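Local coordinates for MCG133388, isoform CRA_f (Mus musculus, PDB 4ZPO), which probably mediates calcium-dependent cell adhesion and may take part in forming specific neuronal connections, the chain comprising its first three extracellular cadherin domains, at residues L171-Q176 and V201-V206; T230-L235 and G271-L276; H290-D295 and E302-I307. One frame throughout, in Å; residues are numbered along the deposited sequence.

Contact 1 closes the second cadherin domain at its junction with the third, whereas contacts 2 and 3 both lie within the third. Three calcium ions tie the junction together: two sit in contact 1, and the third is bound by Asp295 of contact 3. Asp241 joins the two contacts, since its OD1 binds one calcium ion of contact 1 and its OD2 that of contact 3. Centres of contacts 1 and 3 are 26 Å apart and their nearest atoms about 8 Å; contact 2 is farther along, its centre 36 Å from that of contact 1. Contacts 2 and 3, with centres 15 Å apart, pack directly: CD1 of Ile307 lies 3.6 Å from CD1 of Ile273.

Contact 1 of 3, residues L171-Q176 and V201-V206. With CA (calcium ion), chain E; CA (calcium ion), chain D.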
# COMPACT_ATOMS: atom_id res chain seq x y z
N LEU A 171 3.02 5.02 14.79
CA LEU A 171 1.68 4.44 14.78
C LEU A 171 1.24 4.09 16.20
O LEU A 171 2.07 3.81 17.06
CB LEU A 171 1.65 3.19 13.90
CG LEU A 171 2.11 3.36 12.45
CD1 LEU A 171 2.11 2.03 11.73
CD2 LEU A 171 1.23 4.37 11.72
N ASP A 172 -0.07 4.09 16.42
CA ASP A 172 -0.62 3.76 17.73
C ASP A 172 -1.90 2.95 17.58
O ASP A 172 -2.95 3.49 17.21
CB ASP A 172 -0.88 5.02 18.54
CG ASP A 172 -1.36 4.73 19.95
OD1 ASP A 172 -1.07 3.63 20.46
OD2 ASP A 172 -2.03 5.60 20.55
N ARG A 173 -1.81 1.65 17.87
CA ARG A 173 -2.95 0.74 17.72
C ARG A 173 -4.12 1.13 18.62
O ARG A 173 -5.28 0.87 18.30
CB ARG A 173 -2.51 -0.69 18.02
CG ARG A 173 -3.61 -1.72 17.82
CD ARG A 173 -3.34 -2.99 18.61
NE ARG A 173 -4.58 -3.59 19.08
CZ ARG A 173 -5.18 -3.28 20.22
NH1 ARG A 173 -4.64 -2.37 21.02
NH2 ARG A 173 -6.31 -3.87 20.57
N GLU A 174 -3.81 1.78 19.75
CA GLU A 174 -4.84 2.17 20.70
C GLU A 174 -5.75 3.27 20.16
O GLU A 174 -6.85 3.48 20.66
CB GLU A 174 -4.20 2.62 22.02
CG GLU A 174 -3.81 1.47 22.95
CD GLU A 174 -2.61 0.69 22.45
OE1 GLU A 174 -2.70 -0.56 22.37
OE2 GLU A 174 -1.57 1.32 22.13
N THR A 175 -5.28 3.99 19.14
CA THR A 175 -6.09 5.00 18.47
C THR A 175 -6.84 4.38 17.30
O THR A 175 -8.07 4.45 17.23
CB THR A 175 -5.25 6.18 17.98
OG1 THR A 175 -4.22 5.71 17.09
CG2 THR A 175 -4.60 6.91 19.15
N GLN A 176 -6.10 3.79 16.37
CA GLN A 176 -6.68 3.07 15.25
C GLN A 176 -5.76 1.93 14.81
O GLN A 176 -4.57 2.15 14.54
CB GLN A 176 -6.97 4.01 14.08
CG GLN A 176 -5.83 4.94 13.72
CD GLN A 176 -6.09 5.71 12.43
OE1 GLN A 176 -6.76 5.21 11.52
NE2 GLN A 176 -5.57 6.93 12.35
N VAL A 201 -2.98 -0.81 5.89
CA VAL A 201 -1.96 -1.04 6.91
C VAL A 201 -2.57 -1.62 8.18
O VAL A 201 -3.41 -0.99 8.82
CB VAL A 201 -1.20 0.25 7.25
CG1 VAL A 201 -0.20 -0.00 8.38
CG2 VAL A 201 -0.49 0.80 6.03
N ILE A 202 -2.13 -2.82 8.55
CA ILE A 202 -2.57 -3.44 9.79
C ILE A 202 -1.56 -3.19 10.90
O ILE A 202 -0.44 -3.71 10.85
CB ILE A 202 -2.78 -4.96 9.62
CG1 ILE A 202 -3.57 -5.26 8.35
CG2 ILE A 202 -3.47 -5.54 10.85
CD1 ILE A 202 -4.97 -4.71 8.36
N VAL A 203 -1.95 -2.40 11.89
CA VAL A 203 -1.07 -2.10 13.01
C VAL A 203 -1.06 -3.24 14.02
O VAL A 203 -2.04 -3.46 14.73
CB VAL A 203 -1.47 -0.79 13.72
CG1 VAL A 203 -0.55 -0.53 14.90
CG2 VAL A 203 -1.43 0.37 12.75
N LEU A 204 0.05 -3.97 14.08
CA LEU A 204 0.21 -5.06 15.03
C LEU A 204 0.45 -4.51 16.43
O LEU A 204 1.08 -3.46 16.59
CB LEU A 204 1.35 -5.98 14.61
CG LEU A 204 1.20 -6.65 13.24
CD1 LEU A 204 2.42 -7.49 12.90
CD2 LEU A 204 -0.07 -7.50 13.20
N ASP A 205 -0.03 -5.22 17.44
CA ASP A 205 0.04 -4.73 18.81
C ASP A 205 1.43 -4.87 19.43
O ASP A 205 2.14 -5.85 19.19
CB ASP A 205 -0.98 -5.47 19.69
CG ASP A 205 -1.08 -4.87 21.08
OD1 ASP A 205 -1.07 -3.63 21.20
OD2 ASP A 205 -1.17 -5.64 22.06
N VAL A 206 1.81 -3.86 20.21
CA VAL A 206 3.03 -3.89 21.00
C VAL A 206 2.70 -3.42 22.41
O VAL A 206 1.93 -2.48 22.58
CB VAL A 206 4.13 -2.98 20.39
CG1 VAL A 206 5.30 -2.83 21.34
CG2 VAL A 206 4.60 -3.54 19.05
CA CA E . -0.36 -1.49 22.24
CA CA D . 1.29 3.15 21.00
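Arg173 and Asp205 bring two flat groups together with the guanidinium and carboxylate planes turned 56° apart. The closest approach is to the aliphatic part of the arginine, Arg173 CD to Asp205 OD1 at 3.5 Å. At the guanidinium edge, in its plane, is the carboxylate of Glu174, whose OE1 makes a salt bridge to Arg173 NH1 (3.0 Å). Arg173 CG stands anti to the backbone N (chi1 -177°), which directs CG and CD along the strand end to Asp205. Nearer the backbone, Arg173 CB meets CG1 of Val203 at 3.7 Å. On its other methyl, CG2, the same valine meets Leu171 CD1 at 4.0 Å, so the loop is seated on apolar groups.

The polar ends converge on metal. Glu174 OE1 and Asp205 OD1 each lie 2.5 Å from one calcium ion, to which the carbonyl oxygen of Val206 also binds; Glu115, Asp208 and Asp241 complete the site. OD2 of Asp205 is hydrogen-bonded to Glu242. A second calcium ion takes Asp172 OD1 at 2.5 Å, together with Glu115 and Asp208. Cutting Arg173 back to an alanine would probably cost Glu174 OE1 its guanidinium partner, leaving it the calcium ion, and open a gap where CD packs on Asp205.

Leu171 to Glu174 and Asp205 to Asn209 match the cadherin LDRE and DxNDN calcium motifs. With metal and arginine both at Glu174 OE1, and no direct hydrogen bond between residues 171-176 and 201-206, the coupling of their polar ends is ionic, and its charge balance probably depends on bound calcium.

Contact 2 of 3, residues T230-L235 and G271-L276; sequences TLLLRL and GAIHVL
Ile273 makes two backbone bonds to the neighbouring strand, through its O and its N: Leu232 N to Ile273 O is 2.7 Å, and Ile273 N to Leu233 O is 2.9 Å. Further bonds run from Val275 N to Thr230 O (3.1 Å) and from Leu235 N to Gly271 O. Leu232 and Leu233 both lie alongside Ile273 and point the same way. CD2 of Leu232 meets Ile273 CG2, and CD2 of Leu233 meets Ile273 CD1 at 3.8 Å. Leu233 manages this with CG between its backbone N and carbonyl carbon (chi1 80°).

On the face bearing Ala272 and His274, CD1 of Leu231 sits over the imidazole of His274 in a CH-pi contact, 4.1 Å from the centroid, and also touches Ala272 CB at 3.8 Å. His274 ND1 also makes a weak hydrogen bond to Gly229 O.

Farther out, Leu232, Leu233, Leu235 and Ile273 touch strand 302-310. Leu232 and Leu233 also reach strand 217-221, while Leu232 and Ile273 meet the sheet neighbour 264-266. Two residues, Leu232 and Leu233, opposite one, Ile273, with near-helical backbone angles at Leu232 (-80°/-57°), mark a classic beta bulge between antiparallel strands, here in one sheet of the cadherin beta-sandwich.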
# COMPACT_ATOMS: atom_id res chain seq x y z
N THR A 230 -15.44 -10.18 55.05
CA THR A 230 -16.04 -8.95 54.54
C THR A 230 -15.18 -8.34 53.43
O THR A 230 -13.97 -8.19 53.58
CB THR A 230 -16.23 -7.90 55.66
OG1 THR A 230 -17.06 -8.45 56.69
CG2 THR A 230 -16.87 -6.64 55.11
N LEU A 231 -15.81 -8.01 52.31
CA LEU A 231 -15.12 -7.38 51.19
C LEU A 231 -14.77 -5.93 51.51
O LEU A 231 -15.65 -5.13 51.86
CB LEU A 231 -15.96 -7.45 49.92
CG LEU A 231 -15.42 -6.74 48.68
CD1 LEU A 231 -14.15 -7.41 48.18
CD2 LEU A 231 -16.47 -6.70 47.58
N LEU A 232 -13.50 -5.59 51.40
CA LEU A 232 -13.05 -4.22 51.63
C LEU A 232 -13.33 -3.37 50.40
O LEU A 232 -14.02 -2.35 50.48
CB LEU A 232 -11.56 -4.19 51.97
CG LEU A 232 -10.97 -2.83 52.36
CD1 LEU A 232 -11.57 -2.33 53.67
CD2 LEU A 232 -9.45 -2.91 52.45
N LEU A 233 -12.79 -3.80 49.26
CA LEU A 233 -13.00 -3.12 47.99
C LEU A 233 -12.51 -3.99 46.84
O LEU A 233 -11.60 -4.80 47.01
CB LEU A 233 -12.29 -1.76 47.96
CG LEU A 233 -10.78 -1.73 47.67
CD1 LEU A 233 -10.32 -0.30 47.43
CD2 LEU A 233 -9.98 -2.36 48.80
N ARG A 234 -13.12 -3.83 45.67
CA ARG A 234 -12.67 -4.54 44.48
C ARG A 234 -11.88 -3.60 43.59
O ARG A 234 -12.41 -2.61 43.08
CB ARG A 234 -13.86 -5.13 43.72
CG ARG A 234 -13.45 -5.98 42.51
CD ARG A 234 -14.66 -6.52 41.76
NE ARG A 234 -15.34 -7.60 42.48
CZ ARG A 234 -16.46 -7.44 43.17
NH1 ARG A 234 -17.01 -8.47 43.79
NH2 ARG A 234 -17.04 -6.24 43.24
N LEU A 235 -10.60 -3.90 43.41
CA LEU A 235 -9.71 -3.07 42.60
C LEU A 235 -10.10 -3.10 41.13
O LEU A 235 -10.69 -4.07 40.65
CB LEU A 235 -8.26 -3.52 42.79
CG LEU A 235 -7.68 -3.23 44.17
CD1 LEU A 235 -6.34 -3.93 44.34
CD2 LEU A 235 -7.53 -1.73 44.38
N GLY A 271 -9.37 -8.94 41.83
CA GLY A 271 -8.88 -7.74 42.49
C GLY A 271 -9.63 -7.45 43.77
O GLY A 271 -9.50 -6.37 44.35
N ALA A 272 -10.42 -8.42 44.22
CA ALA A 272 -11.21 -8.26 45.44
C ALA A 272 -10.35 -8.40 46.68
O ALA A 272 -9.64 -9.40 46.85
CB ALA A 272 -12.35 -9.27 45.46
N ILE A 273 -10.40 -7.40 47.55
CA ILE A 273 -9.64 -7.43 48.80
C ILE A 273 -10.55 -7.74 49.99
O ILE A 273 -11.50 -7.02 50.26
CB ILE A 273 -8.92 -6.09 49.05
CG1 ILE A 273 -7.89 -5.83 47.95
CG2 ILE A 273 -8.26 -6.09 50.42
CD1 ILE A 273 -7.03 -4.62 48.20
N HIS A 274 -10.24 -8.83 50.69
CA HIS A 274 -11.03 -9.26 51.83
C HIS A 274 -10.26 -9.12 53.14
O HIS A 274 -9.04 -9.32 53.18
CB HIS A 274 -11.48 -10.71 51.66
CG HIS A 274 -12.38 -10.93 50.49
ND1 HIS A 274 -13.76 -10.87 50.59
CD2 HIS A 274 -12.11 -11.21 49.19
CE1 HIS A 274 -14.29 -11.11 49.40
NE2 HIS A 274 -13.31 -11.32 48.54
N VAL A 275 -10.97 -8.76 54.20
CA VAL A 275 -10.39 -8.79 55.54
C VAL A 275 -10.62 -10.17 56.14
O VAL A 275 -11.75 -10.68 56.15
CB VAL A 275 -10.98 -7.69 56.45
CG1 VAL A 275 -12.49 -7.65 56.34
CG2 VAL A 275 -10.54 -7.89 57.89
N LEU A 276 -9.55 -10.79 56.62
CA LEU A 276 -9.61 -12.17 57.07
C LEU A 276 -9.19 -12.33 58.52
O LEU A 276 -9.46 -13.36 59.14
CB LEU A 276 -8.73 -13.04 56.17
CG LEU A 276 -9.00 -12.92 54.67
CD1 LEU A 276 -7.79 -13.34 53.86
CD2 LEU A 276 -10.23 -13.74 54.28

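Contact 3 of 3, residues H290-D295 and E302-I307; sequences HARARD and EGHCVI. With CA (calcium ion), chain C.
Ala291 and Cys305 face each other in a hydrogen-bonded antiparallel pair, with Ala291 CB 4.2 Å from Cys305 CB. Bonds run in both directions: Ala291 N to Cys305 O at 2.7 Å and Cys305 N to Ala291 O at 3.1 Å. Ala293 and Gly303 repeat the arrangement, again with two bonds. This face is the close-packed one. Its small side chains let the opposing sheet come near: Ala291 is covered by Leu235, Ala293 by Ala237 and Phe213, and Cys305 also by Phe213.

The strands run at 164°, the hairpin of residues 286-295 and 302-310 that forms the centre of the second sheet of the cadherin beta-sandwich. Just beyond the paired residues, Asp295 OD2 binds a calcium ion at 2.4 Å, in a site completed by Asn207, Asn209, Asp239, Asp241 and Asn245.

On the opposite face the side chains are mostly long and polar. Arg292 is buried there, its NE bonded to Ser251 and its NH2 to Asp254, whereas His290, Arg294 and Glu302 are partly exposed and His304 is exposed. Glu302 OE1 serves two arginines unequally. It lies over one face of the Arg294 guanidinium, 3.1 Å from Arg294 NH2, so that attraction is one of charge with no N-H aimed at the oxygen. Toward Arg292 it sits at the guanidinium edge, a long salt bridge of 3.6 Å to Arg292 NH1. Arg294 NH1 in turn lies 3.2 Å above the Arg292 guanidinium plane. Glu302 CG stands between backbone N and carbonyl carbon (chi1 64°), and the extended chain beyond brings the carboxylate alongside both guanidinium groups. His304 joins by a weak bond from NE2 to Glu302 OE2, and its CE1 rests against Arg292 CG. His304 ND1 and His290 NE2 are hydrogen-bonded at 3.1 Å, the two rings meeting rim to rim with planes 32° apart.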
# COMPACT_ATOMS: atom_id res chain seq x y z
N HIS A 290 -0.35 -1.52 49.66
CA HIS A 290 0.21 -1.21 48.36
C HIS A 290 -0.24 -2.24 47.32
O HIS A 290 0.19 -3.39 47.36
CB HIS A 290 1.74 -1.16 48.43
CG HIS A 290 2.40 -0.89 47.12
ND1 HIS A 290 3.72 -1.21 46.88
CD2 HIS A 290 1.94 -0.33 45.98
CE1 HIS A 290 4.04 -0.86 45.65
NE2 HIS A 290 2.98 -0.33 45.08
N ALA A 291 -1.11 -1.82 46.41
CA ALA A 291 -1.61 -2.70 45.36
C ALA A 291 -0.79 -2.56 44.08
O ALA A 291 -0.20 -1.51 43.82
CB ALA A 291 -3.08 -2.43 45.09
N ARG A 292 -0.77 -3.62 43.27
CA ARG A 292 0.03 -3.63 42.05
C ARG A 292 -0.65 -4.43 40.95
O ARG A 292 -1.10 -5.56 41.16
CB ARG A 292 1.42 -4.22 42.35
CG ARG A 292 2.43 -4.05 41.23
CD ARG A 292 2.93 -5.40 40.73
NE ARG A 292 3.26 -6.30 41.84
CZ ARG A 292 4.43 -6.33 42.46
NH1 ARG A 292 5.40 -5.50 42.10
NH2 ARG A 292 4.63 -7.19 43.45
N ALA A 293 -0.73 -3.84 39.76
CA ALA A 293 -1.35 -4.50 38.61
C ALA A 293 -0.30 -4.91 37.58
O ALA A 293 0.10 -4.11 36.74
CB ALA A 293 -2.39 -3.60 37.97
N ARG A 294 0.14 -6.16 37.65
CA ARG A 294 1.18 -6.68 36.77
C ARG A 294 0.62 -7.08 35.41
O ARG A 294 -0.40 -7.76 35.33
CB ARG A 294 1.88 -7.87 37.41
CG ARG A 294 2.97 -8.50 36.56
CD ARG A 294 4.25 -7.69 36.62
NE ARG A 294 4.85 -7.73 37.96
CZ ARG A 294 6.01 -7.17 38.27
NH1 ARG A 294 6.47 -7.25 39.51
NH2 ARG A 294 6.71 -6.53 37.35
N ASP A 295 1.29 -6.66 34.34
CA ASP A 295 0.89 -7.04 32.98
C ASP A 295 1.32 -8.47 32.68
O ASP A 295 2.01 -9.10 33.47
CB ASP A 295 1.50 -6.08 31.96
CG ASP A 295 0.65 -5.93 30.73
OD1 ASP A 295 -0.32 -6.70 30.57
OD2 ASP A 295 0.95 -5.03 29.91
N GLU A 302 3.40 -2.39 34.66
CA GLU A 302 2.67 -2.42 35.92
C GLU A 302 2.19 -1.05 36.38
O GLU A 302 2.81 -0.03 36.10
CB GLU A 302 3.54 -3.05 37.01
CG GLU A 302 4.79 -2.26 37.36
CD GLU A 302 5.60 -2.92 38.46
OE1 GLU A 302 5.34 -4.10 38.78
OE2 GLU A 302 6.50 -2.25 39.02
N GLY A 303 1.06 -1.05 37.08
CA GLY A 303 0.53 0.15 37.70
C GLY A 303 0.47 -0.03 39.20
O GLY A 303 0.65 -1.14 39.70
N HIS A 304 0.22 1.06 39.93
CA HIS A 304 0.25 1.00 41.38
C HIS A 304 -0.87 1.81 42.03
O HIS A 304 -1.18 2.92 41.60
CB HIS A 304 1.61 1.49 41.90
CG HIS A 304 2.77 0.69 41.39
ND1 HIS A 304 3.21 -0.46 42.01
CD2 HIS A 304 3.57 0.87 40.31
CE1 HIS A 304 4.24 -0.95 41.34
NE2 HIS A 304 4.47 -0.16 40.30
N CYS A 305 -1.46 1.24 43.07
CA CYS A 305 -2.51 1.91 43.83
C CYS A 305 -2.27 1.73 45.32
O CYS A 305 -2.19 0.61 45.82
CB CYS A 305 -3.89 1.37 43.46
SG CYS A 305 -5.25 2.08 44.40
N VAL A 306 -2.14 2.85 46.03
CA VAL A 306 -1.96 2.80 47.48
C VAL A 306 -3.31 2.92 48.18
O VAL A 306 -4.03 3.90 48.00
CB VAL A 306 -1.02 3.91 47.97
CG1 VAL A 306 -1.02 3.96 49.49
CG2 VAL A 306 0.38 3.70 47.43
N ILE A 307 -3.64 1.91 48.97
CA ILE A 307 -4.91 1.90 49.69
C ILE A 307 -4.72 2.20 51.17
O ILE A 307 -4.02 1.48 51.88
CB ILE A 307 -5.63 0.55 49.55
CG1 ILE A 307 -5.88 0.24 48.08
CG2 ILE A 307 -6.93 0.55 50.33
CD1 ILE A 307 -6.64 -1.04 47.85
CA CA C . -0.20 -3.39 28.62